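Local coordinates for viral structural protein 4 (Bombyx mori cytoplasmic polyhedrosis virus, PDB 6TZ0) that binds GTP and probably assists the viral RNA-dependent RNA polymerase during transcription inside the virus particle, at residues D5-S10 with L18-H23. Residues are numbered along the deposited sequence; the frame is centred on the assembly and turned at random.
Sequences DPLKHS and LYLRPH
L20 rests against the P6-L7 side of the turn 5-10 with both arms of its isobutyl fork. CD1 lies 3.8 Å from O of P6, while CD2 of L20 meets CB of P6 at 4.1 Å. The side chains of L7 and L20 cross at about a right angle and meet through single methyls, CD2 of L7 lying 3.9 Å from CD1 of L20. In L20, CB already points toward the turn, and CG, anti to the carbonyl carbon (chi1 -75°), continues to P6 and L7. CD2 of L7 also approaches the H23 ring obliquely, 4.2 Å from NE2; one face of that imidazole is covered by O of R21. No hydrogen bond joins the segments, and the contact is apolar and small. The turn is shaped from within: N of H9 bonds to O of D5 at 2.9 Å, and N of L7 makes a weak bond to OD1 of D5, whose OD2 is held by S50. In segment 18-23, Y19 pairs through its backbone with K203 and through OH with F250 O, tying the extended chain at Y19 to the body of the protein. Helix 41-60 flanks both segments, with S50 against L7, I46 against L20 and I43 against H23. H9 sits at the N-cap position of helix 10-15, and the loops entering and leaving this short helix pack against each other at the N-terminal end of the chain, away from the GTP-binding residues.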
ATOM      1  N   ASP B   5     -20.386 -30.546 -23.522  1.00 30.92           N
ATOM      2  CA  ASP B   5     -20.799 -31.828 -24.078  1.00 30.92           C
ATOM      3  C   ASP B   5     -22.045 -31.657 -24.939  1.00 30.92           C
ATOM      4  O   ASP B   5     -23.071 -31.195 -24.431  1.00 30.92           O
ATOM      5  CB  ASP B   5     -21.065 -32.785 -22.923  1.00 30.92           C
ATOM      6  CG  ASP B   5     -21.140 -34.229 -23.352  1.00 30.92           C
ATOM      7  OD1 ASP B   5     -20.989 -34.522 -24.554  1.00 30.92           O
ATOM      8  OD2 ASP B   5     -21.347 -35.085 -22.472  1.00 30.92           O
ATOM      9  N   PRO B   6     -22.005 -31.998 -26.233  1.00 29.50           N
ATOM     10  CA  PRO B   6     -23.208 -31.843 -27.060  1.00 29.50           C
ATOM     11  C   PRO B   6     -24.283 -32.866 -26.769  1.00 29.50           C
ATOM     12  O   PRO B   6     -25.454 -32.602 -27.059  1.00 29.50           O
ATOM     13  CB  PRO B   6     -22.677 -31.998 -28.491  1.00 29.50           C
ATOM     14  CG  PRO B   6     -21.233 -31.752 -28.395  1.00 29.50           C
ATOM     15  CD  PRO B   6     -20.831 -32.296 -27.062  1.00 29.50           C
ATOM     16  N   LEU B   7     -23.929 -34.026 -26.219  1.00 30.45           N
ATOM     17  CA  LEU B   7     -24.933 -35.035 -25.917  1.00 30.45           C
ATOM     18  C   LEU B   7     -25.741 -34.672 -24.684  1.00 30.45           C
ATOM     19  O   LEU B   7     -26.881 -35.119 -24.541  1.00 30.45           O
ATOM     20  CB  LEU B   7     -24.274 -36.397 -25.729  1.00 30.45           C
ATOM     21  CG  LEU B   7     -23.562 -36.992 -26.943  1.00 30.45           C
ATOM     22  CD1 LEU B   7     -22.908 -38.289 -26.548  1.00 30.45           C
ATOM     23  CD2 LEU B   7     -24.518 -37.203 -28.088  1.00 30.45           C
ATOM     24  N   LYS B   8     -25.176 -33.860 -23.795  1.00 31.24           N
ATOM     25  CA  LYS B   8     -25.894 -33.376 -22.625  1.00 31.24           C
ATOM     26  C   LYS B   8     -26.544 -32.025 -22.887  1.00 31.24           C
ATOM     27  O   LYS B   8     -27.741 -31.850 -22.650  1.00 31.24           O
ATOM     28  CB  LYS B   8     -24.947 -33.279 -21.424  1.00 31.24           C
ATOM     29  CG  LYS B   8     -24.955 -34.476 -20.472  1.00 31.24           C
ATOM     30  CD  LYS B   8     -24.507 -35.759 -21.151  1.00 31.24           C
ATOM     31  CE  LYS B   8     -24.608 -36.959 -20.229  1.00 31.24           C
ATOM     32  NZ  LYS B   8     -23.705 -36.832 -19.057  1.00 31.24           N
ATOM     33  N   HIS B   9     -25.768 -31.057 -23.356  1.00 30.97           N
ATOM     34  CA  HIS B   9     -26.275 -29.709 -23.599  1.00 30.97           C
ATOM     35  C   HIS B   9     -26.562 -29.499 -25.084  1.00 30.97           C
ATOM     36  O   HIS B   9     -25.983 -28.640 -25.734  1.00 30.97           O
ATOM     37  CB  HIS B   9     -25.280 -28.682 -23.078  1.00 30.97           C
ATOM     38  CG  HIS B   9     -24.974 -28.839 -21.626  1.00 30.97           C
ATOM     39  ND1 HIS B   9     -23.955 -29.642 -21.166  1.00 30.97           N
ATOM     40  CD2 HIS B   9     -25.572 -28.322 -20.530  1.00 30.97           C
ATOM     41  CE1 HIS B   9     -23.928 -29.599 -19.848  1.00 30.97           C
ATOM     42  NE2 HIS B   9     -24.899 -28.806 -19.436  1.00 30.97           N
ATOM     43  N   SER B  10     -27.493 -30.295 -25.606  1.00 31.78           N
ATOM     44  CA  SER B  10     -27.813 -30.232 -27.025  1.00 31.78           C
ATOM     45  C   SER B  10     -28.547 -28.959 -27.404  1.00 31.78           C
ATOM     46  O   SER B  10     -28.387 -28.483 -28.528  1.00 31.78           O
ATOM     47  CB  SER B  10     -28.652 -31.440 -27.429  1.00 31.78           C
ATOM     48  OG  SER B  10     -29.928 -31.388 -26.820  1.00 31.78           O
ATOM     49  N   LEU B  18     -26.772 -25.636 -34.812  1.00 30.93           N
ATOM     50  CA  LEU B  18     -26.047 -26.893 -34.926  1.00 30.93           C
ATOM     51  C   LEU B  18     -26.923 -28.010 -34.390  1.00 30.93           C
ATOM     52  O   LEU B  18     -27.358 -27.960 -33.238  1.00 30.93           O
ATOM     53  CB  LEU B  18     -24.732 -26.835 -34.148  1.00 30.93           C
ATOM     54  CG  LEU B  18     -23.453 -26.208 -34.698  1.00 30.93           C
ATOM     55  CD1 LEU B  18     -23.556 -24.731 -34.889  1.00 30.93           C
ATOM     56  CD2 LEU B  18     -22.390 -26.468 -33.685  1.00 30.93           C
ATOM     57  N   TYR B  19     -27.176 -29.013 -35.219  1.00 31.75           N
ATOM     58  CA  TYR B  19     -28.029 -30.138 -34.878  1.00 31.75           C
ATOM     59  C   TYR B  19     -27.229 -31.425 -34.956  1.00 31.75           C
ATOM     60  O   TYR B  19     -26.464 -31.622 -35.901  1.00 31.75           O
ATOM     61  CB  TYR B  19     -29.214 -30.208 -35.831  1.00 31.75           C
ATOM     62  CG  TYR B  19     -30.218 -29.111 -35.622  1.00 31.75           C
ATOM     63  CD1 TYR B  19     -30.364 -28.513 -34.395  1.00 31.75           C
ATOM     64  CD2 TYR B  19     -30.971 -28.627 -36.667  1.00 31.75           C
ATOM     65  CE1 TYR B  19     -31.269 -27.502 -34.203  1.00 31.75           C
ATOM     66  CE2 TYR B  19     -31.882 -27.613 -36.473  1.00 31.75           C
ATOM     67  CZ  TYR B  19     -32.022 -27.057 -35.234  1.00 31.75           C
ATOM     68  OH  TYR B  19     -32.914 -26.040 -35.008  1.00 31.75           O
ATOM     69  N   LEU B  20     -27.403 -32.293 -33.963  1.00 31.87           N
ATOM     70  CA  LEU B  20     -26.671 -33.551 -33.936  1.00 31.87           C
ATOM     71  C   LEU B  20     -27.113 -34.467 -35.067  1.00 31.87           C
ATOM     72  O   LEU B  20     -28.303 -34.594 -35.361  1.00 31.87           O
ATOM     73  CB  LEU B  20     -26.849 -34.266 -32.595  1.00 31.87           C
ATOM     74  CG  LEU B  20     -26.092 -33.734 -31.380  1.00 31.87           C
ATOM     75  CD1 LEU B  20     -26.513 -34.475 -30.131  1.00 31.87           C
ATOM     76  CD2 LEU B  20     -24.607 -33.887 -31.597  1.00 31.87           C
ATOM     77  N   ARG B  21     -26.138 -35.077 -35.708  1.00 37.15           N
ATOM     78  CA  ARG B  21     -26.403 -36.055 -36.746  1.00 37.15           C
ATOM     79  C   ARG B  21     -26.897 -37.339 -36.086  1.00 37.15           C
ATOM     80  O   ARG B  21     -26.336 -37.750 -35.067  1.00 37.15           O
ATOM     81  CB  ARG B  21     -25.116 -36.275 -37.538  1.00 37.15           C
ATOM     82  CG  ARG B  21     -25.241 -37.112 -38.777  1.00 37.15           C
ATOM     83  CD  ARG B  21     -23.968 -37.062 -39.580  1.00 37.15           C
ATOM     84  NE  ARG B  21     -23.752 -35.734 -40.132  1.00 37.15           N
ATOM     85  CZ  ARG B  21     -22.643 -35.365 -40.756  1.00 37.15           C
ATOM     86  NH1 ARG B  21     -21.650 -36.232 -40.908  1.00 37.15           N
ATOM     87  NH2 ARG B  21     -22.524 -34.134 -41.229  1.00 37.15           N
ATOM     88  N   PRO B  22     -27.950 -37.975 -36.605  1.00 41.15           N
ATOM     89  CA  PRO B  22     -28.598 -39.068 -35.866  1.00 41.15           C
ATOM     90  C   PRO B  22     -27.746 -40.325 -35.814  1.00 41.15           C
ATOM     91  O   PRO B  22     -26.805 -40.521 -36.584  1.00 41.15           O
ATOM     92  CB  PRO B  22     -29.890 -39.310 -36.649  1.00 41.15           C
ATOM     93  CG  PRO B  22     -29.587 -38.837 -38.011  1.00 41.15           C
ATOM     94  CD  PRO B  22     -28.680 -37.660 -37.843  1.00 41.15           C
ATOM     95  N   HIS B  23     -28.099 -41.188 -34.868  1.00 44.78           N
ATOM     96  CA  HIS B  23     -27.311 -42.375 -34.570  1.00 44.78           C
ATOM     97  C   HIS B  23     -27.981 -43.631 -35.119  1.00 44.78           C
ATOM     98  O   HIS B  23     -28.076 -43.824 -36.331  1.00 44.78           O
ATOM     99  CB  HIS B  23     -27.104 -42.504 -33.059  1.00 44.78           C
ATOM    100  CG  HIS B  23     -26.447 -41.311 -32.438  1.00 44.78           C
ATOM    101  ND1 HIS B  23     -25.106 -41.034 -32.589  1.00 44.78           N
ATOM    102  CD2 HIS B  23     -26.951 -40.316 -31.669  1.00 44.78           C
ATOM    103  CE1 HIS B  23     -24.811 -39.922 -31.938  1.00 44.78           C
ATOM    104  NE2 HIS B  23     -25.914 -39.467 -31.371  1.00 44.78           N
TER